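PDB 5OYN: dehydratase, IlvD/Edd family from Caulobacter crescentus, which catalyses the dehydration of D-xylonate to 2-dehydro-3-deoxy-D-arabinonate in D-xylose breakdown, and of D-gluconate with similar efficiency, using a [2Fe-2S] cluster and magnesium. Local coordinates for residues 76-89 against 243-255. Residues are numbered along the deposited sequence; the frame is centred on the assembly and turned at random.
Sequences LVQRVRDGIRDAGG and RGQMAYKTGQRIV
Asp86 OD2 takes a hydrogen bond from Tyr248 OH, 2.5 Å away, and the same oxygen forms salt bridges with Arg85 and Lys54 of the second subunit. It meets the phenol near the ring plane, while the carboxylate as a whole stands almost perpendicular to the ring. Tyr248 reaches it with CG anti to its backbone N (chi1 177°), which lays the ring as a knob among Arg79, Asp82, Gly83 and Asp86. At the other end of the ring the Arg79 guanidinium lies nearly parallel: the planes are 6° apart, and Tyr248 CD1 lies over one face of the guanidinium, toward its rim, 3.6 Å from Arg79 NH2. Bends at chi2 and chi3 turn the guanidinium alongside the CB-CD1 end of Tyr248; Arg79 NH1 pairs with Asp82 OD2 at 3.1 Å in the guanidinium plane, and NH2 bridges to Glu49 of the second subunit. With an alanine at Arg79, the CB-CD1 end of Tyr248 would probably be uncovered, and Asp82 OD2 and that Glu49 would each lose one of their cationic partners.

Between these polar groups and the apolar side, the helical segments 76-87 and 243-255 cross at -38° with their axes 6.4 Å apart. Gly83 and Gly251 permit this, their CA atoms 4.0 Å apart; a CB on either would clash with the facing backbone. The close approach also brings Gly83 CA within 3.4 Å of Tyr248 O in a CA-H...O contact. A turn earlier in both helices, Val80 CG2 packs on Ala247 CB at 3.9 Å, and both side chains also touch Leu158 of the parallel sheet under the pair. The chemistry thus divides the contact: glycines let the helices close on each other and apolar side chains such as Val80 and Ala247 rest on the sheet, while the charges around Tyr248 tie them to the neighbouring subunit of the tetramer.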
loop_
_atom_site.group_PDB
_atom_site.type_symbol
_atom_site.label_atom_id
_atom_site.label_comp_id
_atom_site.label_asym_id
_atom_site.label_seq_id
_atom_site.Cartn_x
_atom_site.Cartn_y
_atom_site.Cartn_z
ATOM N N LEU A 76 0.643 8.495 -6.367
ATOM C CA LEU A 76 0.934 8.692 -7.786
ATOM C C LEU A 76 2.079 7.827 -8.270
ATOM O O LEU A 76 2.166 7.569 -9.475
ATOM C CB LEU A 76 1.291 10.136 -8.100
ATOM C CG LEU A 76 0.305 11.255 -7.852
ATOM C CD1 LEU A 76 1.045 12.560 -8.142
ATOM C CD2 LEU A 76 -0.901 11.085 -8.735
ATOM N N VAL A 77 2.971 7.402 -7.372
ATOM C CA VAL A 77 4.125 6.623 -7.800
ATOM C C VAL A 77 3.681 5.399 -8.583
ATOM O O VAL A 77 4.362 4.985 -9.525
ATOM C CB VAL A 77 4.993 6.236 -6.589
ATOM C CG1 VAL A 77 4.258 5.233 -5.676
ATOM C CG2 VAL A 77 6.325 5.686 -7.061
ATOM N N GLN A 78 2.520 4.823 -8.234
ATOM C CA GLN A 78 2.006 3.658 -8.952
ATOM C C GLN A 78 1.694 3.982 -10.408
ATOM O O GLN A 78 1.909 3.147 -11.294
ATOM C CB GLN A 78 0.753 3.113 -8.257
ATOM C CG GLN A 78 0.515 1.606 -8.460
ATOM C CD GLN A 78 1.820 0.787 -8.600
ATOM O OE1 GLN A 78 2.055 0.127 -9.635
ATOM N NE2 GLN A 78 2.670 0.827 -7.554
ATOM N N ARG A 79 1.148 5.171 -10.670
ATOM C CA ARG A 79 0.899 5.594 -12.043
ATOM C C ARG A 79 2.208 5.745 -12.807
ATOM O O ARG A 79 2.302 5.382 -13.985
ATOM C CB ARG A 79 0.122 6.914 -12.049
ATOM C CG ARG A 79 -1.362 6.802 -11.735
ATOM C CD ARG A 79 -1.929 5.558 -12.358
ATOM N NE ARG A 79 -2.407 5.823 -13.699
ATOM C CZ ARG A 79 -2.493 4.900 -14.651
ATOM N NH1 ARG A 79 -2.143 3.636 -14.401
ATOM N NH2 ARG A 79 -2.940 5.240 -15.855
ATOM N N VAL A 80 3.232 6.288 -12.152
ATOM C CA VAL A 80 4.530 6.421 -12.800
ATOM C C VAL A 80 5.084 5.057 -13.164
ATOM O O VAL A 80 5.618 4.869 -14.263
ATOM C CB VAL A 80 5.509 7.182 -11.895
ATOM C CG1 VAL A 80 6.843 7.333 -12.594
ATOM C CG2 VAL A 80 4.932 8.497 -11.530
ATOM N N ARG A 81 5.002 4.099 -12.232
ATOM C CA ARG A 81 5.448 2.729 -12.502
ATOM C C ARG A 81 4.720 2.152 -13.705
ATOM O O ARG A 81 5.329 1.501 -14.561
ATOM C CB ARG A 81 5.225 1.837 -11.269
ATOM C CG ARG A 81 6.271 2.031 -10.184
ATOM C CD ARG A 81 6.182 1.003 -9.058
ATOM N NE ARG A 81 6.907 -0.223 -9.397
ATOM C CZ ARG A 81 6.334 -1.322 -9.909
ATOM N NH1 ARG A 81 5.018 -1.365 -10.140
ATOM N NH2 ARG A 81 7.073 -2.392 -10.181
ATOM N N ASP A 82 3.418 2.409 -13.800
ATOM C CA ASP A 82 2.655 1.862 -14.908
ATOM C C ASP A 82 3.096 2.489 -16.220
ATOM O O ASP A 82 3.207 1.795 -17.236
ATOM C CB ASP A 82 1.154 2.058 -14.658
ATOM C CG ASP A 82 0.579 1.035 -13.659
ATOM O OD1 ASP A 82 1.335 0.175 -13.125
ATOM O OD2 ASP A 82 -0.643 1.090 -13.408
ATOM N N GLY A 83 3.382 3.795 -16.215
ATOM C CA GLY A 83 3.869 4.436 -17.424
ATOM C C GLY A 83 5.181 3.839 -17.892
ATOM O O GLY A 83 5.319 3.437 -19.049
ATOM N N ILE A 84 6.157 3.758 -16.982
ATOM C CA ILE A 84 7.459 3.171 -17.282
ATOM C C ILE A 84 7.322 1.770 -17.862
ATOM O O ILE A 84 8.019 1.408 -18.817
ATOM C CB ILE A 84 8.319 3.154 -16.012
ATOM C CG1 ILE A 84 8.607 4.578 -15.545
ATOM C CG2 ILE A 84 9.570 2.305 -16.222
ATOM C CD1 ILE A 84 9.268 4.630 -14.170
ATOM N N ARG A 85 6.434 0.949 -17.292
ATOM C CA ARG A 85 6.368 -0.441 -17.731
ATOM C C ARG A 85 5.664 -0.594 -19.075
ATOM O O ARG A 85 6.070 -1.426 -19.895
ATOM C CB ARG A 85 5.691 -1.309 -16.668
ATOM C CG ARG A 85 6.700 -2.205 -16.001
ATOM C CD ARG A 85 6.142 -2.955 -14.836
ATOM N NE ARG A 85 7.149 -3.117 -13.791
ATOM C CZ ARG A 85 8.158 -3.983 -13.850
ATOM N NH1 ARG A 85 8.297 -4.774 -14.908
ATOM N NH2 ARG A 85 9.031 -4.059 -12.847
ATOM N N ASP A 86 4.599 0.172 -19.316
ATOM C CA ASP A 86 3.959 0.109 -20.626
ATOM C C ASP A 86 4.948 0.482 -21.709
ATOM O O ASP A 86 4.975 -0.122 -22.789
ATOM C CB ASP A 86 2.741 1.037 -20.683
ATOM C CG ASP A 86 1.496 0.402 -20.092
ATOM O OD1 ASP A 86 1.635 -0.567 -19.300
ATOM O OD2 ASP A 86 0.379 0.865 -20.423
ATOM N N ALA A 87 5.803 1.438 -21.407
ATOM C CA ALA A 87 6.696 2.026 -22.380
ATOM C C ALA A 87 8.016 1.279 -22.490
ATOM O O ALA A 87 8.808 1.582 -23.392
ATOM C CB ALA A 87 6.926 3.502 -22.021
ATOM N N GLY A 88 8.279 0.329 -21.600
ATOM C CA GLY A 88 9.392 -0.581 -21.747
ATOM C C GLY A 88 10.590 -0.398 -20.842
ATOM O O GLY A 88 11.659 -0.894 -21.177
ATOM N N GLY A 89 10.452 0.305 -19.719
ATOM C CA GLY A 89 11.494 0.387 -18.724
ATOM C C GLY A 89 11.160 -0.435 -17.485
ATOM O O GLY A 89 10.111 -1.072 -17.365
ATOM N N ARG A 243 -3.971 14.610 -12.496
ATOM C CA ARG A 243 -2.631 14.457 -11.943
ATOM C C ARG A 243 -2.133 13.027 -12.079
ATOM O O ARG A 243 -0.962 12.797 -12.397
ATOM C CB ARG A 243 -2.622 14.878 -10.481
ATOM C CG ARG A 243 -1.386 14.460 -9.756
ATOM C CD ARG A 243 -0.142 15.122 -10.322
ATOM N NE ARG A 243 -0.206 16.579 -10.245
ATOM C CZ ARG A 243 0.481 17.401 -11.033
ATOM N NH1 ARG A 243 1.302 16.916 -11.953
ATOM N NH2 ARG A 243 0.363 18.716 -10.888
ATOM N N GLY A 244 -3.001 12.047 -11.833
ATOM C CA GLY A 244 -2.575 10.668 -11.964
ATOM C C GLY A 244 -2.412 10.255 -13.408
ATOM O O GLY A 244 -1.544 9.436 -13.730
ATOM N N GLN A 245 -3.239 10.807 -14.296
ATOM C CA GLN A 245 -2.997 10.633 -15.722
ATOM C C GLN A 245 -1.661 11.240 -16.125
ATOM O O GLN A 245 -0.873 10.625 -16.854
ATOM C CB GLN A 245 -4.133 11.251 -16.508
ATOM C CG GLN A 245 -5.347 10.394 -16.443
ATOM C CD GLN A 245 -6.567 11.106 -16.905
ATOM O OE1 GLN A 245 -6.591 12.331 -16.960
ATOM N NE2 GLN A 245 -7.601 10.345 -17.251
ATOM N N MET A 246 -1.382 12.449 -15.650
ATOM C CA MET A 246 -0.107 13.067 -15.964
ATOM C C MET A 246 1.038 12.225 -15.424
ATOM O O MET A 246 2.091 12.107 -16.062
ATOM C CB MET A 246 -0.060 14.484 -15.395
ATOM C CG MET A 246 1.307 15.116 -15.445
ATOM S SD MET A 246 1.714 15.609 -17.138
ATOM C CE MET A 246 0.347 16.686 -17.558
ATOM N N ALA A 247 0.846 11.617 -14.256
ATOM C CA ALA A 247 1.914 10.802 -13.688
ATOM C C ALA A 247 2.199 9.601 -14.576
ATOM O O ALA A 247 3.358 9.220 -14.763
ATOM C CB ALA A 247 1.548 10.366 -12.270
ATOM N N TYR A 248 1.153 9.013 -15.161
ATOM C CA TYR A 248 1.334 7.923 -16.116
ATOM C C TYR A 248 2.121 8.383 -17.339
ATOM O O TYR A 248 3.136 7.774 -17.703
ATOM C CB TYR A 248 -0.029 7.373 -16.530
ATOM C CG TYR A 248 0.023 6.293 -17.580
ATOM C CD1 TYR A 248 0.355 4.971 -17.245
ATOM C CD2 TYR A 248 -0.282 6.574 -18.897
ATOM C CE1 TYR A 248 0.390 3.965 -18.208
ATOM C CE2 TYR A 248 -0.251 5.583 -19.860
ATOM C CZ TYR A 248 0.082 4.286 -19.512
ATOM O OH TYR A 248 0.110 3.329 -20.491
ATOM N N LYS A 249 1.666 9.462 -17.991
ATOM C CA LYS A 249 2.338 9.914 -19.206
ATOM C C LYS A 249 3.781 10.317 -18.932
ATOM O O LYS A 249 4.656 10.101 -19.778
ATOM C CB LYS A 249 1.550 11.048 -19.848
ATOM C CG LYS A 249 0.398 10.490 -20.694
ATOM C CD LYS A 249 -0.816 11.404 -20.673
ATOM C CE LYS A 249 -2.033 10.722 -21.319
ATOM N NZ LYS A 249 -3.376 11.285 -20.884
ATOM N N THR A 250 4.064 10.846 -17.745
ATOM C CA THR A 250 5.448 11.126 -17.397
ATOM C C THR A 250 6.260 9.842 -17.314
ATOM O O THR A 250 7.433 9.814 -17.703
ATOM C CB THR A 250 5.516 11.900 -16.088
ATOM O OG1 THR A 250 4.809 13.144 -16.233
ATOM C CG2 THR A 250 6.955 12.185 -15.730
ATOM N N GLY A 251 5.648 8.758 -16.845
ATOM C CA GLY A 251 6.369 7.496 -16.788
ATOM C C GLY A 251 6.661 6.937 -18.166
ATOM O O GLY A 251 7.747 6.410 -18.419
ATOM N N GLN A 252 5.691 7.044 -19.075
ATOM C CA GLN A 252 5.933 6.729 -20.481
ATOM C C GLN A 252 7.066 7.571 -21.056
ATOM O O GLN A 252 7.978 7.049 -21.712
ATOM C CB GLN A 252 4.656 6.959 -21.280
ATOM C CG GLN A 252 3.900 5.707 -21.541
ATOM C CD GLN A 252 2.574 5.995 -22.165
ATOM O OE1 GLN A 252 2.082 7.120 -22.098
ATOM N NE2 GLN A 252 1.982 4.985 -22.792
ATOM N N ARG A 253 7.026 8.880 -20.818
ATOM C CA ARG A 253 7.967 9.763 -21.490
ATOM C C ARG A 253 9.401 9.538 -21.025
ATOM O O ARG A 253 10.338 9.778 -21.791
ATOM C CB ARG A 253 7.563 11.213 -21.269
ATOM C CG ARG A 253 8.412 12.202 -22.015
ATOM C CD ARG A 253 8.479 11.837 -23.487
ATOM N NE ARG A 253 9.438 12.672 -24.198
ATOM C CZ ARG A 253 9.761 12.523 -25.477
ATOM N NH1 ARG A 253 9.199 11.561 -26.196
ATOM N NH2 ARG A 253 10.648 13.339 -26.034
ATOM N N ILE A 254 9.605 9.092 -19.787
ATOM C CA ILE A 254 10.972 9.080 -19.274
ATOM C C ILE A 254 11.767 7.957 -19.911
ATOM O O ILE A 254 12.993 8.045 -20.007
ATOM C CB ILE A 254 10.996 8.994 -17.733
ATOM C CG1 ILE A 254 12.407 9.250 -17.175
ATOM C CG2 ILE A 254 10.493 7.638 -17.248
ATOM C CD1 ILE A 254 13.178 10.373 -17.821
ATOM N N VAL A 255 11.110 6.891 -20.370
ATOM C CA VAL A 255 11.887 5.858 -21.043
ATOM C C VAL A 255 12.294 6.342 -22.434
ATOM O O VAL A 255 13.427 6.105 -22.880
ATOM C CB VAL A 255 11.130 4.510 -21.077
ATOM C CG1 VAL A 255 10.618 4.140 -19.702
ATOM C CG2 VAL A 255 10.005 4.540 -22.057
#